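Local coordinates for inactivation-no-after-potential D protein (Drosophila melanogaster, PDB 2QKV) that probably acts as a scaffold in fly phototransduction, this fifth PDZ domain belonging to a family that typically binds the C-terminal tails of partner proteins, at residues Glu65-Phe69 / Gln70-Ala74. The protein carries 1 engineered substitution. Sequence-based numbering, arbitrary orientation.
Engineered in segment 70-74: Ser72 (natural residue Cys).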
ATOM      1  N   GLU A  65       9.263  -6.688   5.004  1.00  9.29           N
ATOM      2  CA  GLU A  65       8.068  -5.862   5.162  1.00 10.48           C
ATOM      3  C   GLU A  65       8.172  -4.554   4.380  1.00  8.38           C
ATOM      4  O   GLU A  65       9.193  -3.862   4.433  1.00  9.40           O
ATOM      5  CB  GLU A  65       7.798  -5.559   6.645  1.00 13.73           C
ATOM      6  CG  GLU A  65       8.970  -4.996   7.386  1.00 19.97           C
ATOM      7  CD  GLU A  65       9.683  -6.046   8.221  1.00 24.09           C
ATOM      8  OE1 GLU A  65       9.868  -7.192   7.736  1.00 23.78           O
ATOM      9  OE2 GLU A  65      10.061  -5.716   9.364  1.00 25.14           O
ATOM     10  N   GLY A  66       7.122  -4.255   3.621  1.00  8.98           N
ATOM     11  CA  GLY A  66       7.072  -3.024   2.856  1.00 10.16           C
ATOM     12  C   GLY A  66       7.930  -2.911   1.614  1.00  8.89           C
ATOM     13  O   GLY A  66       7.862  -1.906   0.922  1.00  8.45           O
ATOM     14  N   LEU A  67       8.747  -3.909   1.322  1.00  8.52           N
ATOM     15  CA  LEU A  67       9.596  -3.807   0.149  1.00  9.11           C
ATOM     16  C   LEU A  67       8.853  -4.079  -1.145  1.00  7.47           C
ATOM     17  O   LEU A  67       7.934  -4.904  -1.189  1.00  8.24           O
ATOM     18  CB  LEU A  67      10.761  -4.808   0.228  1.00  8.51           C
ATOM     19  CG  LEU A  67      11.815  -4.677   1.329  1.00  8.78           C
ATOM     20  CD1 LEU A  67      12.893  -5.755   1.118  1.00  8.34           C
ATOM     21  CD2 LEU A  67      12.457  -3.292   1.277  1.00  8.83           C
ATOM     22  N   PRO A  68       9.219  -3.369  -2.222  1.00  7.90           N
ATOM     23  CA  PRO A  68       8.573  -3.601  -3.518  1.00  7.96           C
ATOM     24  C   PRO A  68       8.984  -5.010  -3.913  1.00  6.99           C
ATOM     25  O   PRO A  68      10.096  -5.439  -3.581  1.00  7.16           O
ATOM     26  CB  PRO A  68       9.244  -2.580  -4.444  1.00  9.08           C
ATOM     27  CG  PRO A  68       9.633  -1.472  -3.516  1.00 10.83           C
ATOM     28  CD  PRO A  68      10.091  -2.183  -2.266  1.00  9.70           C
ATOM     29  N   PHE A  69       8.121  -5.728  -4.618  1.00  7.05           N
ATOM     30  CA  PHE A  69       8.476  -7.086  -5.003  1.00  7.02           C
ATOM     31  C   PHE A  69       9.713  -7.106  -5.899  1.00  7.80           C
ATOM     32  O   PHE A  69      10.491  -8.062  -5.871  1.00  8.57           O
ATOM     33  CB  PHE A  69       7.297  -7.781  -5.693  1.00  7.49           C
ATOM     34  CG  PHE A  69       7.520  -9.245  -5.928  1.00  7.90           C
ATOM     35  CD1 PHE A  69       7.814 -10.095  -4.861  1.00  7.98           C
ATOM     36  CD2 PHE A  69       7.458  -9.775  -7.206  1.00  8.77           C
ATOM     37  CE1 PHE A  69       8.047 -11.455  -5.067  1.00  9.60           C
ATOM     38  CE2 PHE A  69       7.687 -11.128  -7.425  1.00  8.80           C
ATOM     39  CZ  PHE A  69       7.984 -11.974  -6.352  1.00 10.61           C
ATOM     40  N   GLN A  70       9.913  -6.050  -6.677  1.00  7.86           N
ATOM     41  CA  GLN A  70      11.099  -6.010  -7.530  1.00  8.76           C
ATOM     42  C   GLN A  70      12.395  -6.057  -6.693  1.00  8.90           C
ATOM     43  O   GLN A  70      13.429  -6.519  -7.174  1.00  8.75           O
ATOM     44  CB  GLN A  70      11.065  -4.764  -8.421  1.00 10.17           C
ATOM     45  CG  GLN A  70       9.915  -4.771  -9.450  1.00 15.32           C
ATOM     46  CD  GLN A  70       8.610  -4.106  -8.978  1.00 18.57           C
ATOM     47  OE1 GLN A  70       8.265  -4.093  -7.786  1.00 17.25           O
ATOM     48  NE2 GLN A  70       7.859  -3.561  -9.942  1.00 22.41           N
ATOM     49  N   VAL A  71      12.334  -5.583  -5.447  1.00  6.79           N
ATOM     50  CA  VAL A  71      13.491  -5.619  -4.549  1.00  7.41           C
ATOM     51  C   VAL A  71      13.536  -6.999  -3.868  1.00  8.50           C
ATOM     52  O   VAL A  71      14.562  -7.683  -3.889  1.00  8.41           O
ATOM     53  CB  VAL A  71      13.398  -4.505  -3.452  1.00  7.91           C
ATOM     54  CG1 VAL A  71      14.510  -4.684  -2.425  1.00  7.91           C
ATOM     55  CG2 VAL A  71      13.491  -3.123  -4.095  1.00  7.66           C
ATOM     56  N   SER A  72      12.430  -7.419  -3.253  1.00  7.87           N
ATOM     57  CA  SER A  72      12.435  -8.726  -2.597  1.00  9.35           C
ATOM     58  C   SER A  72      12.838  -9.841  -3.551  1.00  9.29           C
ATOM     59  O   SER A  72      13.679 -10.683  -3.217  1.00  8.86           O
ATOM     60  CB  SER A  72      11.069  -9.052  -2.013  1.00 10.14           C
ATOM     61  OG  SER A  72      10.784  -8.146  -0.981  1.00 13.33           O
ATOM     62  N   TYR A  73      12.246  -9.854  -4.741  1.00  8.23           N
ATOM     63  CA  TYR A  73      12.572 -10.896  -5.705  1.00  7.63           C
ATOM     64  C   TYR A  73      14.068 -10.875  -6.045  1.00  8.23           C
ATOM     65  O   TYR A  73      14.687 -11.935  -6.158  1.00  8.70           O
ATOM     66  CB  TYR A  73      11.733 -10.713  -6.974  1.00  9.91           C
ATOM     67  CG  TYR A  73      12.066 -11.670  -8.095  1.00 11.73           C
ATOM     68  CD1 TYR A  73      11.326 -12.833  -8.300  1.00 13.98           C
ATOM     69  CD2 TYR A  73      13.120 -11.397  -8.961  1.00 15.44           C
ATOM     70  CE1 TYR A  73      11.632 -13.710  -9.367  1.00 10.46           C
ATOM     71  CE2 TYR A  73      13.434 -12.247 -10.002  1.00 15.06           C
ATOM     72  CZ  TYR A  73      12.695 -13.393 -10.206  1.00 11.94           C
ATOM     73  OH  TYR A  73      13.045 -14.222 -11.245  1.00 13.89           O
ATOM     74  N   ALA A  74      14.630  -9.678  -6.213  1.00  7.80           N
ATOM     75  CA  ALA A  74      16.050  -9.533  -6.529  1.00  9.12           C
ATOM     76  C   ALA A  74      16.906 -10.155  -5.438  1.00 10.50           C
ATOM     77  O   ALA A  74      17.935 -10.760  -5.724  1.00 11.46           O
ATOM     78  CB  ALA A  74      16.408  -8.052  -6.708  1.00  8.82           C
TER
HETATM   79  O   HOH W   1       7.930  -7.802  -1.635  1.00 10.78           O
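The first turn of helix 69-77 packs through Phe69 and Tyr73, one turn apart. Tyr73 CB lies over one face of the Phe69 ring, a CH-pi contact 4.1 Å from the ring centroid. The Tyr73 ring turns its edge toward that face in an offset edge-to-face pair, with planes at 64°. Its CD1 reaches Phe69 CZ at 4.0 Å. Phe69 CG is anti to the backbone N (chi1 -171°), which helps bring the CZ and CE2 rim of the ring under Tyr73 CB. The same ring packs on Leu26 and Pro28 of strand 24-28 and on Cys33 of strand 33-38.

In the PDZ fold this is the second helix, which in relatives forms one wall of the peptide groove beside the second strand. Pro68 is its N-cap residue. Its carbonyl O accepts two bonds. Ser72 N approaches in the carbonyl plane at 3.1 Å and nearly straight, whereas Val71 N comes from above that plane at 2.9 Å, and its N-H...O angle is less straight (140°). The regular helical bond from Tyr73 N to Phe69 O follows, 2.8 Å long.

Ser72 is an engineered replacement of the natural Cys. Its OG sits 3.6 Å from Leu67 CB. A water at the edge of the Phe69 ring joins Ser72 OG to Leu67 O, donating to the carbonyl at 2.9 Å. On the Val71 side chain, CG1 meets Leu67 CD1 and CG2 meets Pro68 CD. Arg4 of a neighbouring subunit packs against Pro68, and Arg4 of a different one against Leu67.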